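Hypothetical protein (PDB 4QRK) is of unknown function but is a putative cell adhesion protein with a right-handed beta-helix fold. Local coordinates at residues A116-S119 with K120-L123; Y161-K164 with S165-V168; G82-L86 with N87-N91; I51-E54 with N55-P59; A172-V176 with G177-A181. All coordinates share one frame; numbering follows the deposited sequence.

Overall arrangement
From the N terminus the five contacts follow one another in series; none nests in or crosses another. Each closes a short turn where the chain passes between the two large sheets of the right-handed beta-helix. Contact 4 forms the turn after strand 46-52, before strand 60-66, and contact 3 closes the end of the long loop from strand 69-75 to strand 91-98. These two touch, chiefly through Ser53 and Arg90. Contact 1 joins strand 113-117 to strand 123-130. Contact 2 leads from strand 157-162 into strand 167-174, whose other end contact 5 turns toward strand 179-180. Contacts 2 and 3 lie on opposite sides of the chain's centre, their centres about 38 Å apart.

Contact 1 (A116-S119 with K120-L123); sequences ADLS and KINL
The flat carbonyl group of Leu118 takes the amide of Ile121 over its face: Ile121 N lies 3.3 Å from Leu118 O and about 70° out of the carbonyl plane. This hydrogen bond closes a type I turn from Leu118 to Ile121, and the same oxygen is also bonded by the hydroxyl of Tyr143. The second flat group is the carboxylate of Asp117, whose OD1 is gripped by two donors. Ser119 OG donates a hydrogen bond to Asp117 OD1 at 2.5 Å, on the syn lone pair. The amide Ser119 N reaches Asp117 OD1 at 3.0 Å from above the carboxylate plane, tilted 46° out of it. Rotation of Ser119 about chi1 to 59° sets its hydroxyl between the backbone N and the carbonyl carbon, where it can turn back to the aspartate. On the apolar side of the turn the two branches of Leu118 part company: CD2 rests 4.1 Å from Ile121 CG1, whereas CD1 lies 4.1 Å from Leu123 CD2. Leu118 packs on Ile105, and Ile121 on Thr103, of strand 103-110. A water accepts from Lys120 N at 2.9 Å and donates to Asp117 O, bridging the last residue of the strand to the middle of the turn. An Asx turn running into a type I turn thus forms the corner between strands 113-117 and 123-130 of the beta-helix.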
loop_
_atom_site.group_PDB
_atom_site.type_symbol
_atom_site.label_atom_id
_atom_site.label_comp_id
_atom_site.label_asym_id
_atom_site.label_seq_id
_atom_site.Cartn_x
_atom_site.Cartn_y
_atom_site.Cartn_z
ATOM N N ALA A 116 -1.542 5.176 3.058
ATOM C CA ALA A 116 -1.380 4.106 4.033
ATOM C C ALA A 116 -0.324 4.394 5.085
ATOM O O ALA A 116 0.809 4.796 4.779
ATOM C CB ALA A 116 -1.061 2.741 3.349
ATOM N N ASP A 117 -0.724 4.172 6.323
ATOM C CA ASP A 117 0.200 4.157 7.428
ATOM C C ASP A 117 0.446 2.737 7.767
ATOM O O ASP A 117 -0.407 2.077 8.365
ATOM C CB ASP A 117 -0.361 4.851 8.653
ATOM C CG ASP A 117 0.623 4.810 9.838
ATOM O OD1 ASP A 117 1.818 4.525 9.627
ATOM O OD2 ASP A 117 0.192 5.021 10.986
ATOM N N LEU A 118 1.638 2.249 7.420
ATOM C CA LEU A 118 2.000 0.868 7.709
ATOM C C LEU A 118 3.131 0.815 8.729
ATOM O O LEU A 118 3.744 -0.216 8.924
ATOM C CB LEU A 118 2.442 0.145 6.438
ATOM C CG LEU A 118 1.451 0.119 5.263
ATOM C CD1 LEU A 118 2.054 -0.481 4.006
ATOM C CD2 LEU A 118 0.095 -0.554 5.614
ATOM N N SER A 119 3.371 1.915 9.414
ATOM C CA SER A 119 4.461 1.983 10.385
ATOM C C SER A 119 4.213 1.130 11.603
ATOM O O SER A 119 5.135 0.802 12.275
ATOM C CB SER A 119 4.708 3.413 10.835
ATOM O OG SER A 119 3.538 3.970 11.425
ATOM N N LYS A 120 2.978 0.741 11.870
ATOM C CA LYS A 120 2.684 -0.079 13.049
ATOM C C LYS A 120 2.369 -1.519 12.723
ATOM O O LYS A 120 2.053 -2.293 13.599
ATOM C CB LYS A 120 1.517 0.533 13.836
ATOM C CG LYS A 120 1.905 1.911 14.372
ATOM C CD LYS A 120 0.852 2.440 15.261
ATOM C CE LYS A 120 1.369 3.534 16.134
ATOM N NZ LYS A 120 0.269 4.019 17.015
ATOM N N ILE A 121 2.417 -1.854 11.449
ATOM C CA ILE A 121 2.075 -3.197 10.978
ATOM C C ILE A 121 3.344 -4.034 11.015
ATOM O O ILE A 121 4.435 -3.525 10.748
ATOM C CB ILE A 121 1.599 -3.103 9.518
ATOM C CG1 ILE A 121 0.405 -2.156 9.407
ATOM C CG2 ILE A 121 1.240 -4.448 8.908
ATOM C CD1 ILE A 121 -0.729 -2.519 10.286
ATOM N N ASN A 122 3.193 -5.316 11.294
ATOM C CA ASN A 122 4.268 -6.293 11.195
ATOM C C ASN A 122 4.440 -6.668 9.733
ATOM O O ASN A 122 4.111 -7.763 9.303
ATOM C CB ASN A 122 3.912 -7.524 12.013
ATOM C CG ASN A 122 5.074 -8.509 12.172
ATOM O OD1 ASN A 122 6.193 -8.263 11.739
ATOM N ND2 ASN A 122 4.787 -9.641 12.794
ATOM N N LEU A 123 4.939 -5.717 8.960
ATOM C CA LEU A 123 4.945 -5.821 7.520
ATOM C C LEU A 123 6.078 -6.712 7.024
ATOM O O LEU A 123 7.218 -6.575 7.466
ATOM C CB LEU A 123 5.072 -4.422 6.942
ATOM C CG LEU A 123 4.962 -4.273 5.440
ATOM C CD1 LEU A 123 3.584 -4.721 4.978
ATOM C CD2 LEU A 123 5.285 -2.806 5.037
HETATM O O HOH W 1 0.297 1.331 10.917
#

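Contact 2 (Y161-K164 with S165-V168)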
loop_
_atom_site.group_PDB
_atom_site.type_symbol
_atom_site.label_atom_id
_atom_site.label_comp_id
_atom_site.label_asym_id
_atom_site.label_seq_id
_atom_site.Cartn_x
_atom_site.Cartn_y
_atom_site.Cartn_z
ATOM N N TYR A 161 7.642 7.370 3.252
ATOM C CA TYR A 161 8.363 7.674 4.484
ATOM C C TYR A 161 9.017 6.410 5.023
ATOM O O TYR A 161 8.364 5.406 5.213
ATOM C CB TYR A 161 7.437 8.293 5.552
ATOM C CG TYR A 161 6.764 9.573 5.067
ATOM C CD1 TYR A 161 7.380 10.804 5.196
ATOM C CD2 TYR A 161 5.502 9.522 4.458
ATOM C CE1 TYR A 161 6.755 11.966 4.718
ATOM C CE2 TYR A 161 4.886 10.655 3.973
ATOM C CZ TYR A 161 5.510 11.864 4.106
ATOM O OH TYR A 161 4.855 12.948 3.617
ATOM N N LEU A 162 10.312 6.494 5.297
ATOM C CA LEU A 162 11.124 5.343 5.669
ATOM C C LEU A 162 11.784 5.572 7.028
ATOM O O LEU A 162 11.956 6.699 7.471
ATOM C CB LEU A 162 12.175 5.101 4.573
ATOM C CG LEU A 162 11.493 4.642 3.287
ATOM C CD1 LEU A 162 12.284 4.949 2.049
ATOM C CD2 LEU A 162 11.184 3.190 3.350
ATOM N N PRO A 163 12.130 4.489 7.717
ATOM C CA PRO A 163 12.643 4.648 9.076
ATOM C C PRO A 163 14.084 5.128 9.062
ATOM O O PRO A 163 14.787 4.908 8.080
ATOM C CB PRO A 163 12.553 3.223 9.646
ATOM C CG PRO A 163 12.622 2.337 8.467
ATOM C CD PRO A 163 12.105 3.085 7.278
ATOM N N LYS A 164 14.509 5.789 10.126
ATOM C CA LYS A 164 15.912 6.169 10.303
ATOM C C LYS A 164 16.674 5.038 10.989
ATOM O O LYS A 164 17.836 4.828 10.714
ATOM C CB LYS A 164 16.003 7.440 11.158
ATOM C CG LYS A 164 15.477 8.687 10.448
ATOM C CD LYS A 164 15.446 9.905 11.350
ATOM C CE LYS A 164 15.263 11.181 10.550
ATOM N NZ LYS A 164 14.607 12.233 11.372
ATOM N N SER A 165 15.974 4.277 11.825
ATOM C CA SER A 165 16.583 3.293 12.728
ATOM C C SER A 165 17.029 1.983 12.092
ATOM O O SER A 165 17.845 1.294 12.651
ATOM C CB SER A 165 15.592 2.934 13.826
ATOM O OG SER A 165 14.369 2.478 13.265
ATOM N N ILE A 166 16.453 1.612 10.960
ATOM C CA ILE A 166 16.888 0.420 10.266
ATOM C C ILE A 166 17.344 0.775 8.864
ATOM O O ILE A 166 16.992 1.820 8.311
ATOM C CB ILE A 166 15.817 -0.678 10.279
ATOM C CG1 ILE A 166 14.677 -0.378 9.336
ATOM C CG2 ILE A 166 15.259 -0.850 11.704
ATOM C CD1 ILE A 166 13.802 -1.580 9.124
ATOM N N GLY A 167 18.156 -0.101 8.288
ATOM C CA GLY A 167 18.719 0.152 6.976
ATOM C C GLY A 167 17.680 0.129 5.887
ATOM O O GLY A 167 16.784 -0.717 5.847
ATOM N N VAL A 168 17.814 1.087 4.988
ATOM C CA VAL A 168 16.966 1.224 3.825
ATOM C C VAL A 168 17.805 1.426 2.554
ATOM O O VAL A 168 18.777 2.211 2.525
ATOM C CB VAL A 168 16.007 2.443 4.019
ATOM C CG1 VAL A 168 15.149 2.644 2.833
ATOM C CG2 VAL A 168 15.141 2.240 5.224
#
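Pro163 and Ile166 form the tight part of this turn, with Pro163 CG 3.5 Å from Ile166 CG1. With chi1 of Ile166 at 74°, its CG1 is turned to the proline ring. At the neighbouring ring atom, Pro163 CD packs 3.8 Å from Val168 CG2. The other methyl of the valine, CG1, is met by both branches of Leu162, the nearer being Leu162 CD1 at 3.8 Å. Strand 203-210 extends this apolar cluster, with Ile204 against Pro163 and Ile166 and Val206 against Leu162.

The outer side is much looser. Lys164 is extended beyond CG and touches Gln219 of strand 215-219, and Ser165 OG comes no nearer to Pro163 CB than 4.1 Å, bonding weakly to Asn142 ND2 instead. No hydrogen bond joins residues 161-164 to residues 165-168. Several backbone groups are bonded outside the turn: Asn194 receives the amide of Val168 and donates to the carbonyl of Ile166, while Ser200 OG takes the amide of Gly167. The bend is therefore held within itself by van der Waals packing, and its hydrogen bonds fasten it to neighbouring loops and strands.

Contact 3 (G82-L86 with N87-N91)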
loop_
_atom_site.group_PDB
_atom_site.type_symbol
_atom_site.label_atom_id
_atom_site.label_comp_id
_atom_site.label_asym_id
_atom_site.label_seq_id
_atom_site.Cartn_x
_atom_site.Cartn_y
_atom_site.Cartn_z
ATOM N N GLY A 82 -16.853 1.649 -20.990
ATOM C CA GLY A 82 -16.344 2.651 -21.895
ATOM C C GLY A 82 -16.000 3.791 -20.953
ATOM O O GLY A 82 -14.926 3.796 -20.351
ATOM N N ASN A 83 -16.955 4.701 -20.764
ATOM C CA ASN A 83 -16.773 5.895 -19.952
ATOM C C ASN A 83 -17.307 5.757 -18.499
ATOM O O ASN A 83 -18.314 5.094 -18.242
ATOM C CB ASN A 83 -17.416 7.107 -20.674
ATOM C CG ASN A 83 -17.089 8.468 -20.002
ATOM O OD1 ASN A 83 -15.937 8.943 -20.048
ATOM N ND2 ASN A 83 -18.109 9.100 -19.390
ATOM N N VAL A 84 -16.592 6.342 -17.545
ATOM C CA VAL A 84 -17.180 6.688 -16.262
ATOM C C VAL A 84 -16.994 8.173 -15.944
ATOM O O VAL A 84 -15.865 8.681 -15.936
ATOM C CB VAL A 84 -16.574 5.884 -15.100
ATOM C CG1 VAL A 84 -17.316 6.243 -13.797
ATOM C CG2 VAL A 84 -16.716 4.414 -15.392
ATOM N N SER A 85 -18.090 8.869 -15.690
ATOM C CA SER A 85 -18.008 10.249 -15.237
ATOM C C SER A 85 -17.874 10.250 -13.731
ATOM O O SER A 85 -18.710 9.678 -13.003
ATOM C CB SER A 85 -19.233 11.029 -15.685
ATOM O OG SER A 85 -19.382 10.910 -17.084
ATOM N N LEU A 86 -16.831 10.895 -13.240
ATOM C CA LEU A 86 -16.523 10.794 -11.801
ATOM C C LEU A 86 -17.179 11.835 -10.905
ATOM O O LEU A 86 -17.338 11.584 -9.724
ATOM C CB LEU A 86 -15.020 10.848 -11.610
ATOM C CG LEU A 86 -14.250 9.730 -12.315
ATOM C CD1 LEU A 86 -12.749 9.927 -12.090
ATOM C CD2 LEU A 86 -14.718 8.385 -11.813
ATOM N N ASN A 87 -17.559 13.001 -11.454
ATOM C CA ASN A 87 -18.144 14.047 -10.619
ATOM C C ASN A 87 -19.375 13.560 -9.886
ATOM O O ASN A 87 -20.275 12.930 -10.477
ATOM C CB ASN A 87 -18.495 15.269 -11.442
ATOM C CG ASN A 87 -17.301 15.806 -12.161
ATOM O OD1 ASN A 87 -16.860 15.209 -13.142
ATOM N ND2 ASN A 87 -16.716 16.887 -11.641
ATOM N N ASN A 88 -19.385 13.848 -8.591
ATOM C CA ASN A 88 -20.518 13.517 -7.738
ATOM C C ASN A 88 -20.663 12.015 -7.491
ATOM O O ASN A 88 -21.714 11.570 -7.043
ATOM C CB ASN A 88 -21.812 14.089 -8.305
ATOM C CG ASN A 88 -21.730 15.590 -8.531
ATOM O OD1 ASN A 88 -21.287 16.337 -7.653
ATOM N ND2 ASN A 88 -22.126 16.036 -9.722
ATOM N N LYS A 89 -19.616 11.239 -7.778
ATOM C CA LYS A 89 -19.626 9.837 -7.395
ATOM C C LYS A 89 -18.630 9.690 -6.258
ATOM O O LYS A 89 -17.820 10.566 -6.022
ATOM C CB LYS A 89 -19.263 8.933 -8.575
ATOM C CG LYS A 89 -20.239 9.018 -9.737
ATOM C CD LYS A 89 -20.053 7.850 -10.659
ATOM C CE LYS A 89 -21.185 7.695 -11.658
ATOM N NZ LYS A 89 -21.313 8.848 -12.547
ATOM N N ARG A 90 -18.720 8.587 -5.533
ATOM C CA ARG A 90 -17.874 8.330 -4.376
ATOM C C ARG A 90 -17.548 6.864 -4.289
ATOM O O ARG A 90 -18.434 6.011 -4.426
ATOM C CB ARG A 90 -18.604 8.683 -3.083
ATOM C CG ARG A 90 -18.077 9.887 -2.415
ATOM C CD ARG A 90 -18.703 10.043 -1.058
ATOM N NE ARG A 90 -17.727 9.834 -0.006
ATOM C CZ ARG A 90 -18.022 9.870 1.292
ATOM N NH1 ARG A 90 -19.265 10.107 1.695
ATOM N NH2 ARG A 90 -17.073 9.674 2.180
ATOM N N ASN A 91 -16.281 6.580 -4.066
ATOM C CA ASN A 91 -15.824 5.229 -3.777
ATOM C C ASN A 91 -14.643 5.297 -2.842
ATOM O O ASN A 91 -13.519 5.671 -3.227
ATOM C CB ASN A 91 -15.414 4.482 -5.047
ATOM C CG ASN A 91 -15.269 2.996 -4.796
ATOM O OD1 ASN A 91 -16.226 2.342 -4.385
ATOM N ND2 ASN A 91 -14.090 2.452 -5.047
HETATM O O HOH W 2 -20.712 7.541 -15.734
HETATM O O HOH W 3 -20.685 12.511 -12.953
HETATM O O HOH W 4 -15.262 11.734 -7.612
#
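Lys89 reaches back over the turn to Ser85, and its side chain passes from one backbone oxygen to another. At its root, CB lies 3.5 Å from Leu86 O. The next atom, CG, moves on toward the preceding carbonyl, 3.7 Å from Ser85 O. CD comes to 3.3 Å from Ser85 O, with Val84 CG1 at the margin of contact beyond it. CE keeps to the same oxygen, and a final bend (chi4 62°) brings the ammonium group inward, where NZ gives a hydrogen bond of 2.8 Å to Ser85 O. The bond lies in the carbonyl plane with a C=O...N angle of 150°. A water that accepts from Ser85 N is held only weakly by the ammonium group.

At the backbone, Lys89 N donates to Leu86 O at 3.0 Å and closes a type II turn, with Asn88 in the positive-phi position such a turn uses. A second water donates to both Leu86 O and Lys89 O, adding a second link across the turn, and a third donates to Asn87 O at 2.5 Å. The turn lies at the surface, at the end of the loop that joins strand 69-75 to strand 91-98. Lys89 touches Ser53 and Glu54, Arg90 pairs with Ser53 just past strand 46-52, and Asn91 bonds to the carbonyl of Val33 and opens the next strand.

Contact 4 (I51-E54 with N55-P59)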
loop_
_atom_site.group_PDB
_atom_site.type_symbol
_atom_site.label_atom_id
_atom_site.label_comp_id
_atom_site.label_asym_id
_atom_site.label_seq_id
_atom_site.Cartn_x
_atom_site.Cartn_y
_atom_site.Cartn_z
ATOM N N ILE A 51 -17.545 2.938 1.367
ATOM C CA ILE A 51 -18.552 3.901 0.915
ATOM C C ILE A 51 -18.560 3.932 -0.597
ATOM O O ILE A 51 -17.515 4.095 -1.234
ATOM C CB ILE A 51 -18.284 5.270 1.453
ATOM C CG1 ILE A 51 -18.300 5.214 2.977
ATOM C CG2 ILE A 51 -19.342 6.272 0.984
ATOM C CD1 ILE A 51 -17.758 6.520 3.600
ATOM N N TYR A 52 -19.724 3.704 -1.185
ATOM C CA TYR A 52 -19.790 3.596 -2.647
ATOM C C TYR A 52 -21.131 4.123 -3.156
ATOM O O TYR A 52 -22.164 3.802 -2.598
ATOM C CB TYR A 52 -19.479 2.142 -3.132
ATOM C CG TYR A 52 -20.358 1.048 -2.581
ATOM C CD1 TYR A 52 -20.080 0.436 -1.374
ATOM C CD2 TYR A 52 -21.472 0.620 -3.285
ATOM C CE1 TYR A 52 -20.928 -0.556 -0.864
ATOM C CE2 TYR A 52 -22.301 -0.376 -2.797
ATOM C CZ TYR A 52 -22.016 -0.953 -1.580
ATOM O OH TYR A 52 -22.839 -1.932 -1.102
ATOM N N SER A 53 -21.105 4.962 -4.194
ATOM C CA SER A 53 -22.317 5.587 -4.685
ATOM C C SER A 53 -22.979 4.817 -5.820
ATOM O O SER A 53 -24.125 5.075 -6.161
ATOM C CB SER A 53 -22.004 6.995 -5.149
ATOM O OG SER A 53 -21.027 6.955 -6.139
ATOM N N GLU A 54 -22.257 3.877 -6.408
ATOM C CA GLU A 54 -22.762 3.106 -7.530
ATOM C C GLU A 54 -22.837 1.670 -7.056
ATOM O O GLU A 54 -21.842 1.121 -6.578
ATOM C CB GLU A 54 -21.804 3.201 -8.730
ATOM C CG GLU A 54 -21.350 4.596 -9.045
ATOM C CD GLU A 54 -22.512 5.560 -9.186
ATOM O OE1 GLU A 54 -23.416 5.308 -10.000
ATOM O OE2 GLU A 54 -22.532 6.568 -8.455
ATOM N N ASN A 55 -24.008 1.055 -7.203
ATOM C CA ASN A 55 -24.206 -0.309 -6.727
ATOM C C ASN A 55 -23.259 -1.281 -7.369
ATOM O O ASN A 55 -22.854 -2.252 -6.753
ATOM C CB ASN A 55 -25.676 -0.760 -6.907
ATOM C CG ASN A 55 -26.601 -0.043 -5.973
ATOM O OD1 ASN A 55 -26.184 0.408 -4.902
ATOM N ND2 ASN A 55 -27.855 0.096 -6.366
ATOM N N GLU A 56 -22.864 -1.002 -8.596
ATOM C CA GLU A 56 -21.905 -1.853 -9.290
ATOM C C GLU A 56 -20.516 -1.862 -8.643
ATOM O O GLU A 56 -19.683 -2.689 -8.977
ATOM C CB GLU A 56 -21.754 -1.386 -10.740
ATOM C CG GLU A 56 -23.070 -0.962 -11.401
ATOM C CD GLU A 56 -23.324 0.533 -11.290
ATOM O OE1 GLU A 56 -22.513 1.302 -11.852
ATOM O OE2 GLU A 56 -24.315 0.935 -10.637
ATOM N N TRP A 57 -20.233 -0.914 -7.761
ATOM C CA TRP A 57 -18.899 -0.832 -7.146
ATOM C C TRP A 57 -18.823 -1.592 -5.807
ATOM O O TRP A 57 -17.753 -1.630 -5.179
ATOM C CB TRP A 57 -18.518 0.623 -6.920
ATOM C CG TRP A 57 -18.269 1.394 -8.174
ATOM C CD1 TRP A 57 -18.150 0.907 -9.448
ATOM C CD2 TRP A 57 -18.090 2.822 -8.273
ATOM N NE1 TRP A 57 -17.890 1.952 -10.328
ATOM C CE2 TRP A 57 -17.850 3.125 -9.628
ATOM C CE3 TRP A 57 -18.109 3.864 -7.346
ATOM C CZ2 TRP A 57 -17.621 4.422 -10.065
ATOM C CZ3 TRP A 57 -17.870 5.156 -7.787
ATOM C CH2 TRP A 57 -17.640 5.421 -9.126
ATOM N N LYS A 58 -19.949 -2.199 -5.413
ATOM C CA LYS A 58 -20.080 -2.947 -4.163
ATOM C C LYS A 58 -18.875 -3.827 -3.984
ATOM O O LYS A 58 -18.605 -4.674 -4.834
ATOM C CB LYS A 58 -21.330 -3.827 -4.191
ATOM C CG LYS A 58 -21.588 -4.531 -2.861
ATOM C CD LYS A 58 -22.848 -5.465 -2.862
ATOM C CE LYS A 58 -22.758 -6.462 -1.704
ATOM N NZ LYS A 58 -22.931 -5.841 -0.370
ATOM N N PRO A 59 -18.124 -3.630 -2.893
ATOM C CA PRO A 59 -16.909 -4.436 -2.765
ATOM C C PRO A 59 -17.238 -5.908 -2.523
ATOM O O PRO A 59 -18.253 -6.252 -1.876
ATOM C CB PRO A 59 -16.202 -3.854 -1.523
ATOM C CG PRO A 59 -16.995 -2.739 -1.056
ATOM C CD PRO A 59 -18.340 -2.747 -1.736
HETATM O O HOH W 5 -22.944 3.967 -12.207
#
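Glu54 and Trp57, and Tyr52 and Lys58, meet in CH-pi contacts. Glu54 CG sits 3.5 Å from the centroid of the six-membered ring of Trp57, 3° off its normal. Chi1 (-47°) puts Glu54 CG over the ring, and the bend at chi2 then turns the carboxylate toward Ser53 OG. Lys58 CA lies over one face of Tyr52, 3.8 Å from the ring centroid. Apolar packing adds Pro59 CD, 3.5 Å from Tyr52 CE1, and a looser meeting of the CB atoms of Tyr52 and Trp57.

Among the hydrogen bonds, Trp57 N donates to Glu54 O at 2.9 Å and closes the 3-10 turn of residues 55-57. Ser53 OG donates to Glu54 OE2 at 2.8 Å on its anti lone pair, while accepting from the amide of Arg90. Tyr52 OH and Lys58 NZ converge on Glu13 OE2 of strand 11-17, the lysine as a salt bridge. Glu54 N is buried without a partner.

Charge is the third element. Glu54 OE1 and Glu56 OE1 are 4.5 Å apart, and one water donates to both, at 2.6 Å from Glu54 OE1. The shared water probably softens the repulsion between the carboxylates, which could still make one of them somewhat easier to protonate.

Contact 5 (A172-V176 with G177-A181)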
loop_
_atom_site.group_PDB
_atom_site.type_symbol
_atom_site.label_atom_id
_atom_site.label_comp_id
_atom_site.label_asym_id
_atom_site.label_seq_id
_atom_site.Cartn_x
_atom_site.Cartn_y
_atom_site.Cartn_z
ATOM N N ALA A 172 15.174 3.827 -7.288
ATOM C CA ALA A 172 14.084 4.693 -7.748
ATOM C C ALA A 172 14.319 5.077 -9.193
ATOM O O ALA A 172 15.316 5.743 -9.521
ATOM C CB ALA A 172 13.951 5.926 -6.898
ATOM N N GLU A 173 13.379 4.627 -10.030
ATOM C CA GLU A 173 13.409 4.836 -11.469
ATOM C C GLU A 173 12.178 5.582 -11.975
ATOM O O GLU A 173 11.031 5.229 -11.663
ATOM C CB GLU A 173 13.509 3.486 -12.157
ATOM C CG GLU A 173 14.910 2.914 -12.057
ATOM C CD GLU A 173 14.968 1.437 -12.323
ATOM O OE1 GLU A 173 13.979 0.724 -12.013
ATOM O OE2 GLU A 173 16.018 0.993 -12.831
ATOM N N LYS A 174 12.413 6.626 -12.759
ATOM C CA LYS A 174 11.295 7.339 -13.401
ATOM C C LYS A 174 11.544 7.480 -14.878
ATOM O O LYS A 174 12.696 7.456 -15.324
ATOM C CB LYS A 174 10.993 8.710 -12.741
ATOM C CG LYS A 174 12.199 9.604 -12.348
ATOM C CD LYS A 174 13.197 9.770 -13.444
ATOM C CE LYS A 174 14.212 10.874 -13.185
ATOM N NZ LYS A 174 14.464 11.538 -14.521
ATOM N N GLY A 175 10.462 7.581 -15.648
ATOM C CA GLY A 175 10.574 7.847 -17.070
ATOM C C GLY A 175 10.805 9.337 -17.236
ATOM O O GLY A 175 11.864 9.769 -17.663
ATOM N N VAL A 176 9.792 10.122 -16.865
ATOM C CA VAL A 176 9.856 11.576 -16.917
ATOM C C VAL A 176 9.376 12.088 -15.568
ATOM O O VAL A 176 8.222 11.859 -15.133
ATOM C CB VAL A 176 8.959 12.121 -18.054
ATOM C CG1 VAL A 176 8.989 13.623 -18.076
ATOM C CG2 VAL A 176 9.401 11.520 -19.392
ATOM N N GLY A 177 10.255 12.785 -14.898
ATOM C CA GLY A 177 9.947 13.270 -13.566
ATOM C C GLY A 177 11.190 13.334 -12.712
ATOM O O GLY A 177 12.303 13.233 -13.189
ATOM N N ALA A 178 10.995 13.487 -11.424
ATOM C CA ALA A 178 12.094 13.740 -10.542
ATOM C C ALA A 178 12.033 12.797 -9.371
ATOM O O ALA A 178 10.964 12.337 -8.951
ATOM C CB ALA A 178 12.043 15.182 -10.078
ATOM N N VAL A 179 13.209 12.471 -8.883
ATOM C CA VAL A 179 13.345 11.799 -7.624
ATOM C C VAL A 179 13.825 12.826 -6.650
ATOM O O VAL A 179 14.872 13.474 -6.845
ATOM C CB VAL A 179 14.336 10.670 -7.689
ATOM C CG1 VAL A 179 14.424 9.989 -6.338
ATOM C CG2 VAL A 179 13.922 9.711 -8.754
ATOM N N ASN A 180 13.021 13.035 -5.632
ATOM C CA ASN A 180 13.376 13.933 -4.538
ATOM C C ASN A 180 13.730 13.110 -3.331
ATOM O O ASN A 180 12.864 12.475 -2.732
ATOM C CB ASN A 180 12.211 14.872 -4.275
ATOM C CG ASN A 180 11.807 15.615 -5.538
ATOM O OD1 ASN A 180 12.637 16.279 -6.160
ATOM N ND2 ASN A 180 10.570 15.436 -5.967
ATOM N N ALA A 181 15.012 13.112 -2.971
ATOM C CA ALA A 181 15.486 12.214 -1.907
ATOM C C ALA A 181 16.462 12.888 -0.991
ATOM O O ALA A 181 17.514 12.315 -0.675
ATOM C CB ALA A 181 16.146 10.970 -2.516
#
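The chain doubles back between Ala172 and Val179, the directions of 172-176 and 177-179 lying 157° apart, with a corner at Gly175, the CA atoms of Ala172 and Val179 7.1 Å from each other, and Gly177 completing the reversal in an extended conformation (phi 148°) that residues with a CB can hardly adopt. Inside the bend, Lys174 curls over the carbonyl of Gly177. Its chi1 of 42° directs CG toward the Gly177 peptide, and a further bend at chi2 folds the chain along it. CE thereby comes within 3.0 Å of Gly177 O, while NZ lies 3.1 Å from Gly177 O.

This is one of the corners of the right-handed beta-helix: strand 167-174 belongs to one large sheet, and strand 179-180 is the outermost strand of the other within the chain. The backbone of Gly175 is bonded to Ala210 and that of Val176 to Gly211, which joins the bend to the turn that follows strand 203-210.

Val179 faces back across the corner with both methyls. CG1 meets Ala172 CB at 4.1 Å, and CG2 rests 4.0 Å from Lys174 CG, so the aliphatic base of the lysine takes part in the apolar side of the turn. Tyr192 of strand 191-193 packs on Ala172 and Val179 alike, and also reaches Ala181.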